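Local coordinates for protein Pcdhgb2 (Mus musculus, PDB 5SZR) that probably mediates calcium-dependent cell adhesion and may help set up specific neuronal connections, here as its extracellular cadherin domains 3 to 6, at residues 354-359 against 407-412; 350-355 against 421-426. All blocks are in the same frame, centred on the assembly; numbering follows the deposited sequence.

Interaction 1: residues 354-359 against 407-412. With CA (calcium ion), chain R; MAN (alpha-D-mannopyranose), chain U.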
ATOM      1  N   VAL A 354      23.369  56.070  30.749  1.00 54.45           N
ATOM      2  CA  VAL A 354      24.066  55.022  30.016  1.00 51.73           C
ATOM      3  C   VAL A 354      23.207  54.604  28.831  1.00 49.94           C
ATOM      4  O   VAL A 354      22.012  54.320  28.982  1.00 55.66           O
ATOM      5  CB  VAL A 354      24.377  53.831  30.935  1.00 49.10           C
ATOM      6  CG1 VAL A 354      25.291  52.843  30.234  1.00 45.72           C
ATOM      7  CG2 VAL A 354      25.007  54.320  32.227  1.00 53.36           C
ATOM      8  N   VAL A 355      23.801  54.593  27.642  1.00 48.28           N
ATOM      9  CA  VAL A 355      23.116  54.181  26.420  1.00 51.61           C
ATOM     10  C   VAL A 355      23.854  52.968  25.869  1.00 52.15           C
ATOM     11  O   VAL A 355      25.007  53.082  25.435  1.00 53.70           O
ATOM     12  CB  VAL A 355      23.055  55.307  25.382  1.00 52.04           C
ATOM     13  CG1 VAL A 355      22.400  54.803  24.104  1.00 52.19           C
ATOM     14  CG2 VAL A 355      22.305  56.504  25.941  1.00 51.00           C
ATOM     15  N   ALA A 356      23.198  51.809  25.888  1.00 50.53           N
ATOM     16  CA  ALA A 356      23.795  50.574  25.399  1.00 49.17           C
ATOM     17  C   ALA A 356      22.874  49.920  24.379  1.00 49.20           C
ATOM     18  O   ALA A 356      21.664  50.162  24.361  1.00 48.14           O
ATOM     19  CB  ALA A 356      24.083  49.591  26.538  1.00 48.67           C
ATOM     20  N   VAL A 357      23.470  49.084  23.524  1.00 50.22           N
ATOM     21  CA  VAL A 357      22.749  48.319  22.514  1.00 47.67           C
ATOM     22  C   VAL A 357      23.186  46.861  22.597  1.00 47.37           C
ATOM     23  O   VAL A 357      24.158  46.514  23.270  1.00 46.50           O
ATOM     24  CB  VAL A 357      22.974  48.864  21.089  1.00 50.01           C
ATOM     25  CG1 VAL A 357      22.316  50.222  20.923  1.00 51.59           C
ATOM     26  CG2 VAL A 357      24.463  48.937  20.776  1.00 50.74           C
ATOM     27  N   ASP A 358      22.454  46.007  21.883  1.00 48.09           N
ATOM     28  CA  ASP A 358      22.699  44.566  21.893  1.00 47.74           C
ATOM     29  C   ASP A 358      22.222  43.994  20.567  1.00 47.82           C
ATOM     30  O   ASP A 358      21.060  44.181  20.196  1.00 47.20           O
ATOM     31  CB  ASP A 358      21.975  43.901  23.069  1.00 48.18           C
ATOM     32  CG  ASP A 358      22.497  42.512  23.374  1.00 49.68           C
ATOM     33  OD1 ASP A 358      22.485  41.649  22.472  1.00 53.16           O
ATOM     34  OD2 ASP A 358      22.922  42.277  24.522  1.00 50.56           O
ATOM     35  N   ALA A 359      23.114  43.299  19.857  1.00 48.74           N
ATOM     36  CA  ALA A 359      22.818  42.825  18.509  1.00 50.30           C
ATOM     37  C   ALA A 359      21.807  41.684  18.473  1.00 52.93           C
ATOM     38  O   ALA A 359      21.312  41.353  17.386  1.00 53.63           O
ATOM     39  CB  ALA A 359      24.108  42.382  17.813  1.00 49.64           C
ATOM     40  N   VAL A 407      28.913  50.558  37.151  1.00 47.35           N
ATOM     41  CA  VAL A 407      27.617  50.115  36.652  1.00 46.87           C
ATOM     42  C   VAL A 407      27.806  48.993  35.640  1.00 47.72           C
ATOM     43  O   VAL A 407      28.818  48.916  34.932  1.00 47.63           O
ATOM     44  CB  VAL A 407      26.814  51.275  36.028  1.00 47.08           C
ATOM     45  CG1 VAL A 407      26.611  52.388  37.043  1.00 46.48           C
ATOM     46  CG2 VAL A 407      27.512  51.798  34.781  1.00 47.39           C
ATOM     47  N   ALA A 408      26.805  48.119  35.571  1.00 46.20           N
ATOM     48  CA  ALA A 408      26.807  46.990  34.654  1.00 46.09           C
ATOM     49  C   ALA A 408      25.515  47.004  33.853  1.00 48.69           C
ATOM     50  O   ALA A 408      24.424  47.111  34.426  1.00 50.49           O
ATOM     51  CB  ALA A 408      26.951  45.661  35.410  1.00 43.64           C
ATOM     52  N   VAL A 409      25.637  46.907  32.534  1.00 48.80           N
ATOM     53  CA  VAL A 409      24.494  46.717  31.652  1.00 49.29           C
ATOM     54  C   VAL A 409      24.487  45.256  31.219  1.00 48.51           C
ATOM     55  O   VAL A 409      25.449  44.777  30.604  1.00 47.40           O
ATOM     56  CB  VAL A 409      24.538  47.676  30.450  1.00 50.98           C
ATOM     57  CG1 VAL A 409      25.927  47.710  29.824  1.00 52.00           C
ATOM     58  CG2 VAL A 409      23.483  47.306  29.429  1.00 53.62           C
ATOM     59  N   ARG A 410      23.418  44.541  31.570  1.00 48.71           N
ATOM     60  CA  ARG A 410      23.295  43.110  31.331  1.00 48.60           C
ATOM     61  C   ARG A 410      22.133  42.829  30.389  1.00 47.93           C
ATOM     62  O   ARG A 410      21.139  43.561  30.370  1.00 48.27           O
ATOM     63  CB  ARG A 410      23.072  42.345  32.639  1.00 49.83           C
ATOM     64  CG  ARG A 410      24.136  42.586  33.690  1.00 52.99           C
ATOM     65  CD  ARG A 410      24.046  41.580  34.830  1.00 56.40           C
ATOM     66  NE  ARG A 410      25.346  41.427  35.480  1.00 59.36           N
ATOM     67  CZ  ARG A 410      25.636  41.847  36.707  1.00 56.68           C
ATOM     68  NH1 ARG A 410      24.709  42.434  37.451  1.00 56.35           N
ATOM     69  NH2 ARG A 410      26.854  41.659  37.194  1.00 54.56           N
ATOM     70  N   ASP A 411      22.254  41.760  29.607  1.00 47.59           N
ATOM     71  CA  ASP A 411      21.112  41.311  28.830  1.00 48.66           C
ATOM     72  C   ASP A 411      20.330  40.273  29.637  1.00 49.54           C
ATOM     73  O   ASP A 411      20.686  39.929  30.767  1.00 48.84           O
ATOM     74  CB  ASP A 411      21.544  40.787  27.454  1.00 49.83           C
ATOM     75  CG  ASP A 411      22.509  39.607  27.527  1.00 51.45           C
ATOM     76  OD1 ASP A 411      22.466  38.820  28.495  1.00 52.78           O
ATOM     77  OD2 ASP A 411      23.314  39.461  26.584  1.00 50.39           O
ATOM     78  N   GLY A 412      19.244  39.778  29.059  1.00 49.17           N
ATOM     79  CA  GLY A 412      18.398  38.841  29.766  1.00 53.60           C
ATOM     80  C   GLY A 412      18.632  37.401  29.360  1.00 55.69           C
ATOM     81  O   GLY A 412      17.799  36.532  29.625  1.00 51.53           O
TER
HETATM   82 CA    CA R 715      22.936  39.681  23.997  1.00 43.31          CA
HETATM   83  C1  MAN U 718      28.575  41.835  33.695  1.00 47.78           C
HETATM   84  C2  MAN U 718      30.082  41.756  33.969  1.00 53.70           C
HETATM   85  C3  MAN U 718      30.606  40.399  33.496  1.00 56.00           C
HETATM   86  C4  MAN U 718      29.834  39.276  34.182  1.00 56.14           C
HETATM   87  C5  MAN U 718      28.348  39.418  33.821  1.00 54.47           C
HETATM   88  C6  MAN U 718      27.463  38.387  34.490  1.00 53.58           C
HETATM   89  O2  MAN U 718      30.334  41.801  35.382  1.00 55.19           O
HETATM   90  O3  MAN U 718      32.000  40.249  33.718  1.00 58.05           O
HETATM   91  O4  MAN U 718      30.319  38.007  33.755  1.00 58.29           O
HETATM   92  O5  MAN U 718      27.877  40.733  34.236  1.00 52.06           O
HETATM   93  O6  MAN U 718      26.133  38.898  34.497  1.00 52.67           O
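D358 and D411 meet at one calcium ion, just past the ends of two strands in facing sheets. From CB the side chain of D358 reaches CG, which lies anti to the backbone N (chi1 -163°), and its carboxylate then grips the metal with both oxygens, OD1 at 2.5 Å and OD2 at 2.6 Å from the calcium. OD2 of D358 is also the atom nearest D411, 3.5 Å from OD2 of that residue. D411 comes in at about a right angle and uses a single oxygen, its OD2 standing 2.6 Å from the calcium. Its other oxygen, OD1, accepts hydrogen bonds from the backbone N of G413 and of L417, which, with the metal bond of OD2, help hold the carboxylate's rotation. The two acidic groups, their planes 51° apart, would probably repel each other without the cation between them; N319, D360 and the backbone oxygens of N321 and N364 complete its shell. Behind the metal the contact turns apolar: CB of A356 sits 3.7 Å from CG2 of V409, and V354 and V407 meet more loosely through their CG2 methyls. R410 points away from this interface. Its NE gives O5 of a mannose a hydrogen bond of 2.9 Å at 156°, while A408 CB lies over one face of the guanidinium. Strand 350-357 thus packs on strand 402-410 across the beta sandwich of a cadherin domain, the last in this chain, and the paired aspartates belong to a calcium site of the kind found where successive cadherin domains join.

Interaction 2: residues 350-355 against 421-426. With MAN (alpha-D-mannopyranose), chain B.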
ATOM      1  N   LEU A 350      19.128  64.559  36.514  1.00 56.47           N
ATOM      2  CA  LEU A 350      19.728  63.576  35.615  1.00 55.95           C
ATOM      3  C   LEU A 350      21.214  63.877  35.453  1.00 57.63           C
ATOM      4  O   LEU A 350      21.594  64.826  34.758  1.00 58.72           O
ATOM      5  CB  LEU A 350      19.017  63.583  34.264  1.00 55.56           C
ATOM      6  CG  LEU A 350      19.617  62.628  33.230  1.00 53.90           C
ATOM      7  CD1 LEU A 350      19.385  61.180  33.640  1.00 51.62           C
ATOM      8  CD2 LEU A 350      19.064  62.901  31.839  1.00 55.92           C
ATOM      9  N   VAL A 351      22.061  63.070  36.095  1.00 58.04           N
ATOM     10  CA  VAL A 351      23.505  63.255  35.973  1.00 59.30           C
ATOM     11  C   VAL A 351      23.974  62.838  34.587  1.00 58.49           C
ATOM     12  O   VAL A 351      24.657  63.593  33.885  1.00 57.59           O
ATOM     13  CB  VAL A 351      24.241  62.471  37.073  1.00 59.61           C
ATOM     14  CG1 VAL A 351      25.746  62.620  36.913  1.00 61.85           C
ATOM     15  CG2 VAL A 351      23.791  62.935  38.441  1.00 61.64           C
ATOM     16  N   THR A 352      23.614  61.628  34.176  1.00 58.86           N
ATOM     17  CA  THR A 352      23.908  61.138  32.838  1.00 59.85           C
ATOM     18  C   THR A 352      23.035  59.917  32.589  1.00 59.28           C
ATOM     19  O   THR A 352      22.284  59.471  33.461  1.00 58.40           O
ATOM     20  CB  THR A 352      25.396  60.811  32.665  1.00 60.59           C
ATOM     21  OG1 THR A 352      25.652  60.447  31.303  1.00 61.51           O
ATOM     22  CG2 THR A 352      25.802  59.657  33.573  1.00 58.57           C
ATOM     23  N   LYS A 353      23.141  59.378  31.381  1.00 59.37           N
ATOM     24  CA  LYS A 353      22.325  58.249  30.961  1.00 58.49           C
ATOM     25  C   LYS A 353      23.217  57.277  30.210  1.00 55.82           C
ATOM     26  O   LYS A 353      23.779  57.628  29.168  1.00 54.35           O
ATOM     27  CB  LYS A 353      21.165  58.721  30.082  1.00 59.83           C
ATOM     28  CG  LYS A 353      20.274  57.623  29.553  1.00 61.22           C
ATOM     29  CD  LYS A 353      19.114  58.239  28.798  1.00 63.07           C
ATOM     30  CE  LYS A 353      18.303  57.209  28.055  1.00 63.19           C
ATOM     31  NZ  LYS A 353      17.166  57.869  27.359  1.00 65.28           N
ATOM     32  N   VAL A 354      23.369  56.070  30.749  1.00 54.45           N
ATOM     33  CA  VAL A 354      24.066  55.022  30.016  1.00 51.73           C
ATOM     34  C   VAL A 354      23.207  54.604  28.831  1.00 49.94           C
ATOM     35  O   VAL A 354      22.012  54.320  28.982  1.00 55.66           O
ATOM     36  CB  VAL A 354      24.377  53.831  30.935  1.00 49.10           C
ATOM     37  CG1 VAL A 354      25.291  52.843  30.234  1.00 45.72           C
ATOM     38  CG2 VAL A 354      25.007  54.320  32.227  1.00 53.36           C
ATOM     39  N   VAL A 355      23.801  54.593  27.642  1.00 48.28           N
ATOM     40  CA  VAL A 355      23.116  54.181  26.420  1.00 51.61           C
ATOM     41  C   VAL A 355      23.854  52.968  25.869  1.00 52.15           C
ATOM     42  O   VAL A 355      25.007  53.082  25.435  1.00 53.70           O
ATOM     43  CB  VAL A 355      23.055  55.307  25.382  1.00 52.04           C
ATOM     44  CG1 VAL A 355      22.400  54.803  24.104  1.00 52.19           C
ATOM     45  CG2 VAL A 355      22.305  56.504  25.941  1.00 51.00           C
ATOM     46  N   ALA A 421      30.954  50.031  33.107  1.00 56.97           N
ATOM     47  CA  ALA A 421      31.509  51.371  32.980  1.00 55.52           C
ATOM     48  C   ALA A 421      31.641  51.990  34.366  1.00 58.07           C
ATOM     49  O   ALA A 421      30.774  51.796  35.224  1.00 55.97           O
ATOM     50  CB  ALA A 421      30.641  52.260  32.083  1.00 51.64           C
ATOM     51  N   THR A 422      32.729  52.725  34.581  1.00 61.80           N
ATOM     52  CA  THR A 422      32.944  53.453  35.825  1.00 66.19           C
ATOM     53  C   THR A 422      32.594  54.919  35.616  1.00 61.53           C
ATOM     54  O   THR A 422      33.117  55.566  34.704  1.00 60.40           O
ATOM     55  CB  THR A 422      34.388  53.330  36.309  1.00 75.40           C
ATOM     56  OG1 THR A 422      34.684  51.963  36.607  1.00 85.46           O
ATOM     57  CG2 THR A 422      34.585  54.158  37.565  1.00 77.38           C
ATOM     58  N   LEU A 423      31.711  55.435  36.457  1.00 57.93           N
ATOM     59  CA  LEU A 423      31.223  56.804  36.346  1.00 52.59           C
ATOM     60  C   LEU A 423      31.755  57.589  37.532  1.00 52.29           C
ATOM     61  O   LEU A 423      31.323  57.368  38.668  1.00 51.68           O
ATOM     62  CB  LEU A 423      29.697  56.843  36.317  1.00 50.09           C
ATOM     63  CG  LEU A 423      28.960  56.006  35.278  1.00 44.21           C
ATOM     64  CD1 LEU A 423      27.467  56.203  35.463  1.00 43.86           C
ATOM     65  CD2 LEU A 423      29.388  56.397  33.877  1.00 43.76           C
ATOM     66  N   HIS A 424      32.694  58.494  37.268  1.00 53.79           N
ATOM     67  CA  HIS A 424      33.183  59.430  38.271  1.00 55.35           C
ATOM     68  C   HIS A 424      32.244  60.630  38.283  1.00 55.69           C
ATOM     69  O   HIS A 424      32.201  61.405  37.322  1.00 56.36           O
ATOM     70  CB  HIS A 424      34.617  59.858  37.971  1.00 57.67           C
ATOM     71  CG  HIS A 424      35.586  58.718  37.895  1.00 58.20           C
ATOM     72  ND1 HIS A 424      35.922  57.953  38.991  1.00 58.46           N
ATOM     73  CD2 HIS A 424      36.303  58.226  36.857  1.00 57.94           C
ATOM     74  CE1 HIS A 424      36.797  57.031  38.630  1.00 58.53           C
ATOM     75  NE2 HIS A 424      37.047  57.176  37.341  1.00 57.70           N
ATOM     76  N   LEU A 425      31.483  60.775  39.361  1.00 56.19           N
ATOM     77  CA  LEU A 425      30.554  61.885  39.529  1.00 59.09           C
ATOM     78  C   LEU A 425      31.108  62.812  40.604  1.00 63.25           C
ATOM     79  O   LEU A 425      31.282  62.400  41.756  1.00 65.25           O
ATOM     80  CB  LEU A 425      29.160  61.375  39.896  1.00 56.09           C
ATOM     81  CG  LEU A 425      28.707  60.154  39.092  1.00 55.77           C
ATOM     82  CD1 LEU A 425      27.330  59.683  39.533  1.00 54.46           C
ATOM     83  CD2 LEU A 425      28.722  60.446  37.597  1.00 57.07           C
ATOM     84  N   ILE A 426      31.394  64.054  40.227  1.00 65.98           N
ATOM     85  CA  ILE A 426      32.077  65.006  41.098  1.00 66.31           C
ATOM     86  C   ILE A 426      31.197  66.237  41.249  1.00 66.93           C
ATOM     87  O   ILE A 426      30.912  66.927  40.261  1.00 67.70           O
ATOM     88  CB  ILE A 426      33.457  65.386  40.544  1.00 69.56           C
ATOM     89  CG1 ILE A 426      34.295  64.127  40.317  1.00 70.72           C
ATOM     90  CG2 ILE A 426      34.165  66.354  41.485  1.00 70.91           C
ATOM     91  CD1 ILE A 426      35.700  64.422  39.873  1.00 76.38           C
TER
HETATM   92  C1  MAN B 720      35.707  51.506  35.702  1.00 55.07           C
HETATM   93  C2  MAN B 720      35.835  50.006  35.969  1.00 60.59           C
HETATM   94  C3  MAN B 720      36.504  49.792  37.330  1.00 63.53           C
HETATM   95  C4  MAN B 720      37.858  50.516  37.397  1.00 65.48           C
HETATM   96  C5  MAN B 720      37.696  52.013  37.076  1.00 66.07           C
HETATM   97  C6  MAN B 720      39.042  52.716  36.915  1.00 70.20           C
HETATM   98  O2  MAN B 720      36.689  49.385  34.998  1.00 62.37           O
HETATM   99  O3  MAN B 720      36.669  48.410  37.644  1.00 64.10           O
HETATM  100  O4  MAN B 720      38.406  50.381  38.699  1.00 67.55           O
HETATM  101  O5  MAN B 720      36.949  52.193  35.826  1.00 62.77           O
HETATM  102  O6  MAN B 720      38.815  54.109  36.708  1.00 75.93           O
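V351 turns CG1 anti to its own nitrogen (chi1 178°), and L425 sets CG anti to its carbonyl carbon (chi1 -43°), which brings CG1 of V351 to 3.7 Å from CD2 of L425. The two side chains cross obliquely, methyl against methyl. Further along, L423 directs CD1 between two partners: CG2 of T352 at 4.3 Å and CG2 of V354 at 4.5 Å. V351 and T352 both face V389 in a classic beta bulge, and both point toward segment 421-426, so consecutive residues join the packing. F338 of strand 335-342 touches both T352 and L425, and V389 touches L423. On the other side of strand 418-428, T422 carries a mannose, its OG1 bonded covalently to C1 of the sugar at 1.4 Å. T422 CG2 lies 3.7 Å above one face of the H424 ring, toward its rim, and the mannose O6 approaches that ring at its edge, 3.6 Å from NE2. D333 also hydrogen-bonds this sugar. The strand is therefore two-faced: no hydrogen bond spans the segments, and dispersion and burial of methyl groups join the two sheets of the cadherin sandwich, while the opposite face bears the polar O-linked mannose.

How the interactions relate
Strand 350-357 serves both contacts, and V354 is the residue at which they meet: its CG2 faces V407 in interaction 1 and L423 in interaction 2. The partner strands 402-410 and 418-428 are neighbours in the opposing sheet, where N of V407 and O of A421 lie 3.0 Å apart in a probable hydrogen bond. Packing also continues between CG1 of V407 and CD1 of L423, 4.2 Å apart. The contact centres are 14 Å apart; interaction 2 is apolar, and interaction 1 ends at the calcium. The nearest side-chain atoms of V354 and of the metal ligand D358 are about 12 Å apart.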